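Local atomic coordinates of glutamate racemase (Campylobacter jejuni, PDB entry 3UHF), a protein that belongs to the aspartate/glutamate racemase family of two-domain alpha/beta enzymes and holds D-glutamic acid in this model. Residues 38-43 with 50-55. Sequence-based numbering, arbitrary orientation.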
ATOM      1  N   SER A  38       5.119   4.859   1.369  1.00 20.38           N
ATOM      2  CA  SER A  38       5.823   3.632   1.724  1.00 18.48           C
ATOM      3  C   SER A  38       5.910   2.696   0.511  1.00 22.63           C
ATOM      4  O   SER A  38       6.897   1.968   0.334  1.00 21.33           O
ATOM      5  CB  SER A  38       5.169   2.928   2.918  1.00 21.91           C
ATOM      6  OG  SER A  38       3.884   2.437   2.590  1.00 19.20           O
ATOM      7  N   VAL A  39       4.875   2.738  -0.324  1.00 17.94           N
ATOM      8  CA  VAL A  39       4.845   1.981  -1.568  1.00 21.19           C
ATOM      9  C   VAL A  39       5.718   2.664  -2.610  1.00 23.04           C
ATOM     10  O   VAL A  39       6.493   2.007  -3.316  1.00 22.08           O
ATOM     11  CB  VAL A  39       3.402   1.823  -2.100  1.00 17.64           C
ATOM     12  CG1 VAL A  39       3.406   1.166  -3.481  1.00 18.93           C
ATOM     13  CG2 VAL A  39       2.577   0.987  -1.123  1.00 19.53           C
ATOM     14  N   LEU A  40       5.612   3.987  -2.696  1.00 22.78           N
ATOM     15  CA  LEU A  40       6.455   4.744  -3.618  1.00 20.90           C
ATOM     16  C   LEU A  40       7.931   4.432  -3.377  1.00 24.44           C
ATOM     17  O   LEU A  40       8.700   4.230  -4.324  1.00 24.15           O
ATOM     18  CB  LEU A  40       6.207   6.243  -3.474  1.00 21.17           C
ATOM     19  CG  LEU A  40       7.011   7.100  -4.453  1.00 27.35           C
ATOM     20  CD1 LEU A  40       6.519   6.859  -5.866  1.00 27.87           C
ATOM     21  CD2 LEU A  40       6.928   8.584  -4.093  1.00 28.33           C
ATOM     22  N   LYS A  41       8.313   4.367  -2.105  1.00 19.67           N
ATOM     23  CA  LYS A  41       9.694   4.074  -1.742  1.00 23.84           C
ATOM     24  C   LYS A  41      10.162   2.753  -2.351  1.00 25.89           C
ATOM     25  O   LYS A  41      11.238   2.683  -2.939  1.00 24.20           O
ATOM     26  CB  LYS A  41       9.849   4.050  -0.222  1.00 20.28           C
ATOM     27  CG  LYS A  41      11.276   3.847   0.262  1.00 25.08           C
ATOM     28  CD  LYS A  41      11.343   4.100   1.767  1.00 31.79           C
ATOM     29  CE  LYS A  41      12.769   4.076   2.286  1.00 37.40           C
ATOM     30  NZ  LYS A  41      13.376   2.725   2.153  1.00 40.76           N
ATOM     31  N   SER A  42       9.352   1.705  -2.222  1.00 22.65           N
ATOM     32  CA  SER A  42       9.733   0.404  -2.770  1.00 22.75           C
ATOM     33  C   SER A  42       9.876   0.464  -4.281  1.00 26.09           C
ATOM     34  O   SER A  42      10.835  -0.080  -4.839  1.00 22.63           O
ATOM     35  CB  SER A  42       8.697  -0.664  -2.400  1.00 22.35           C
ATOM     36  OG  SER A  42       8.509  -0.726  -0.998  1.00 24.48           O
ATOM     37  N   LEU A  43       8.919   1.113  -4.941  1.00 19.98           N
ATOM     38  CA  LEU A  43       8.936   1.219  -6.406  1.00 22.22           C
ATOM     39  C   LEU A  43      10.138   1.996  -6.913  1.00 26.32           C
ATOM     40  O   LEU A  43      10.754   1.643  -7.920  1.00 27.16           O
ATOM     41  CB  LEU A  43       7.655   1.883  -6.906  1.00 22.43           C
ATOM     42  CG  LEU A  43       6.359   1.132  -6.605  1.00 23.45           C
ATOM     43  CD1 LEU A  43       5.158   2.024  -6.894  1.00 25.01           C
ATOM     44  CD2 LEU A  43       6.293  -0.147  -7.441  1.00 21.34           C
ATOM     45  N   ASP A  50      10.994   5.128 -15.192  1.00 32.17           N
ATOM     46  CA  ASP A  50      11.727   6.340 -15.522  1.00 34.88           C
ATOM     47  C   ASP A  50      11.078   7.545 -14.851  1.00 37.54           C
ATOM     48  O   ASP A  50      11.753   8.517 -14.522  1.00 35.79           O
ATOM     49  CB  ASP A  50      11.749   6.544 -17.036  1.00 44.64           C
ATOM     50  CG  ASP A  50      12.405   5.390 -17.769  1.00 53.85           C
ATOM     51  OD1 ASP A  50      13.554   5.048 -17.415  1.00 48.41           O
ATOM     52  OD2 ASP A  50      11.768   4.814 -18.680  1.00 58.25           O
ATOM     53  N   GLU A  51       9.767   7.482 -14.661  1.00 31.85           N
ATOM     54  CA  GLU A  51       9.046   8.609 -14.087  1.00 32.18           C
ATOM     55  C   GLU A  51       7.801   8.135 -13.361  1.00 34.05           C
ATOM     56  O   GLU A  51       7.072   7.279 -13.855  1.00 32.27           O
ATOM     57  CB  GLU A  51       8.675   9.615 -15.177  1.00 38.34           C
ATOM     58  CG  GLU A  51       8.124  10.936 -14.657  1.00 47.69           C
ATOM     59  CD  GLU A  51       8.073  12.005 -15.739  1.00 64.09           C
ATOM     60  OE1 GLU A  51       8.056  11.648 -16.937  1.00 62.03           O
ATOM     61  OE2 GLU A  51       8.060  13.204 -15.393  1.00 72.36           O
ATOM     62  N   ILE A  52       7.560   8.701 -12.184  1.00 30.59           N
ATOM     63  CA  ILE A  52       6.422   8.304 -11.370  1.00 25.57           C
ATOM     64  C   ILE A  52       5.656   9.541 -10.907  1.00 27.72           C
ATOM     65  O   ILE A  52       6.245  10.474 -10.355  1.00 31.21           O
ATOM     66  CB  ILE A  52       6.861   7.506 -10.134  1.00 28.80           C
ATOM     67  CG1 ILE A  52       7.682   6.273 -10.533  1.00 30.16           C
ATOM     68  CG2 ILE A  52       5.647   7.090  -9.322  1.00 29.39           C
ATOM     69  CD1 ILE A  52       8.173   5.459  -9.352  1.00 27.50           C
ATOM     70  N   ILE A  53       4.351   9.551 -11.160  1.00 27.06           N
ATOM     71  CA  ILE A  53       3.485  10.633 -10.696  1.00 27.62           C
ATOM     72  C   ILE A  53       2.718  10.131  -9.487  1.00 29.98           C
ATOM     73  O   ILE A  53       1.913   9.210  -9.610  1.00 27.82           O
ATOM     74  CB  ILE A  53       2.457  11.051 -11.774  1.00 27.81           C
ATOM     75  CG1 ILE A  53       3.130  11.268 -13.139  1.00 37.20           C
ATOM     76  CG2 ILE A  53       1.667  12.284 -11.327  1.00 31.60           C
ATOM     77  CD1 ILE A  53       4.230  12.292 -13.138  1.00 42.61           C
ATOM     78  N   TYR A  54       2.977  10.730  -8.322  1.00 26.39           N
ATOM     79  CA  TYR A  54       2.285  10.377  -7.079  1.00 24.29           C
ATOM     80  C   TYR A  54       1.182  11.395  -6.798  1.00 23.67           C
ATOM     81  O   TYR A  54       1.400  12.596  -6.906  1.00 26.18           O
ATOM     82  CB  TYR A  54       3.271  10.346  -5.898  1.00 22.09           C
ATOM     83  CG  TYR A  54       2.671   9.904  -4.574  1.00 19.88           C
ATOM     84  CD1 TYR A  54       2.739   8.573  -4.165  1.00 21.92           C
ATOM     85  CD2 TYR A  54       2.040  10.817  -3.728  1.00 23.17           C
ATOM     86  CE1 TYR A  54       2.200   8.161  -2.958  1.00 22.64           C
ATOM     87  CE2 TYR A  54       1.492  10.406  -2.510  1.00 21.68           C
ATOM     88  CZ  TYR A  54       1.577   9.079  -2.137  1.00 24.21           C
ATOM     89  OH  TYR A  54       1.048   8.651  -0.941  1.00 18.61           O
ATOM     90  N   TYR A  55      -0.004  10.901  -6.464  1.00 24.41           N
ATOM     91  CA  TYR A  55      -1.110  11.764  -6.082  1.00 27.51           C
ATOM     92  C   TYR A  55      -1.711  11.233  -4.795  1.00 24.23           C
ATOM     93  O   TYR A  55      -2.073  10.054  -4.709  1.00 23.46           O
ATOM     94  CB  TYR A  55      -2.180  11.814  -7.176  1.00 27.45           C
ATOM     95  CG  TYR A  55      -3.431  12.596  -6.783  1.00 31.36           C
ATOM     96  CD1 TYR A  55      -3.366  13.951  -6.480  1.00 32.48           C
ATOM     97  CD2 TYR A  55      -4.671  11.983  -6.746  1.00 30.20           C
ATOM     98  CE1 TYR A  55      -4.513  14.670  -6.127  1.00 32.95           C
ATOM     99  CE2 TYR A  55      -5.815  12.683  -6.405  1.00 34.73           C
ATOM    100  CZ  TYR A  55      -5.733  14.025  -6.091  1.00 37.24           C
ATOM    101  OH  TYR A  55      -6.883  14.711  -5.754  1.00 33.23           O
TER
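Leu-40 reaches from the helix to the strand and touches two residues with its two methyls. Leu-40 CD1 lies 3.6 Å from Ile-52 CG2, the tightest point of the contact, and also meets Ile-52 CD1 at 4.1 Å; the two side chains pass each other in opposite directions. Leu-40 CD2 comes obliquely to Tyr-54 CD1 at 4.2 Å. With CG of Leu-40 anti to the backbone N (chi1 -177°), the fork straddles Ile-52 and Tyr-54. Packing slackens one turn on, where Leu-43 CB stands 4.4 Å from Ile-52 CD1; Leu-43 also packs on Val-29 and on Val-232 and Leu-235 of helix 227-238. The more open side is that of Lys-41, partly exposed on the helix and salt-bridged to Glu-45, whereas Ile-53, on the far face of the strand, is buried against His-251 and Tyr-253 of strand 249-254.

The axes of 38-43 and 51-55 run antiparallel at 176°, 10.7 Å apart at closest, within the beta-alpha-beta crossover of strand 26-31, helix 37-45 and strand 51-56. No hydrogen bond crosses between the segments. Tyr-54 OH is hydrogen-bonded to Gly-33 O. The Tyr-54 side chain is about 7 Å from the bound D-glutamic acid. Between these two segments, only buried apolar side-chain contact joins helix and strand, with the one polar group of the touching side chains satisfied on the loop before the helix.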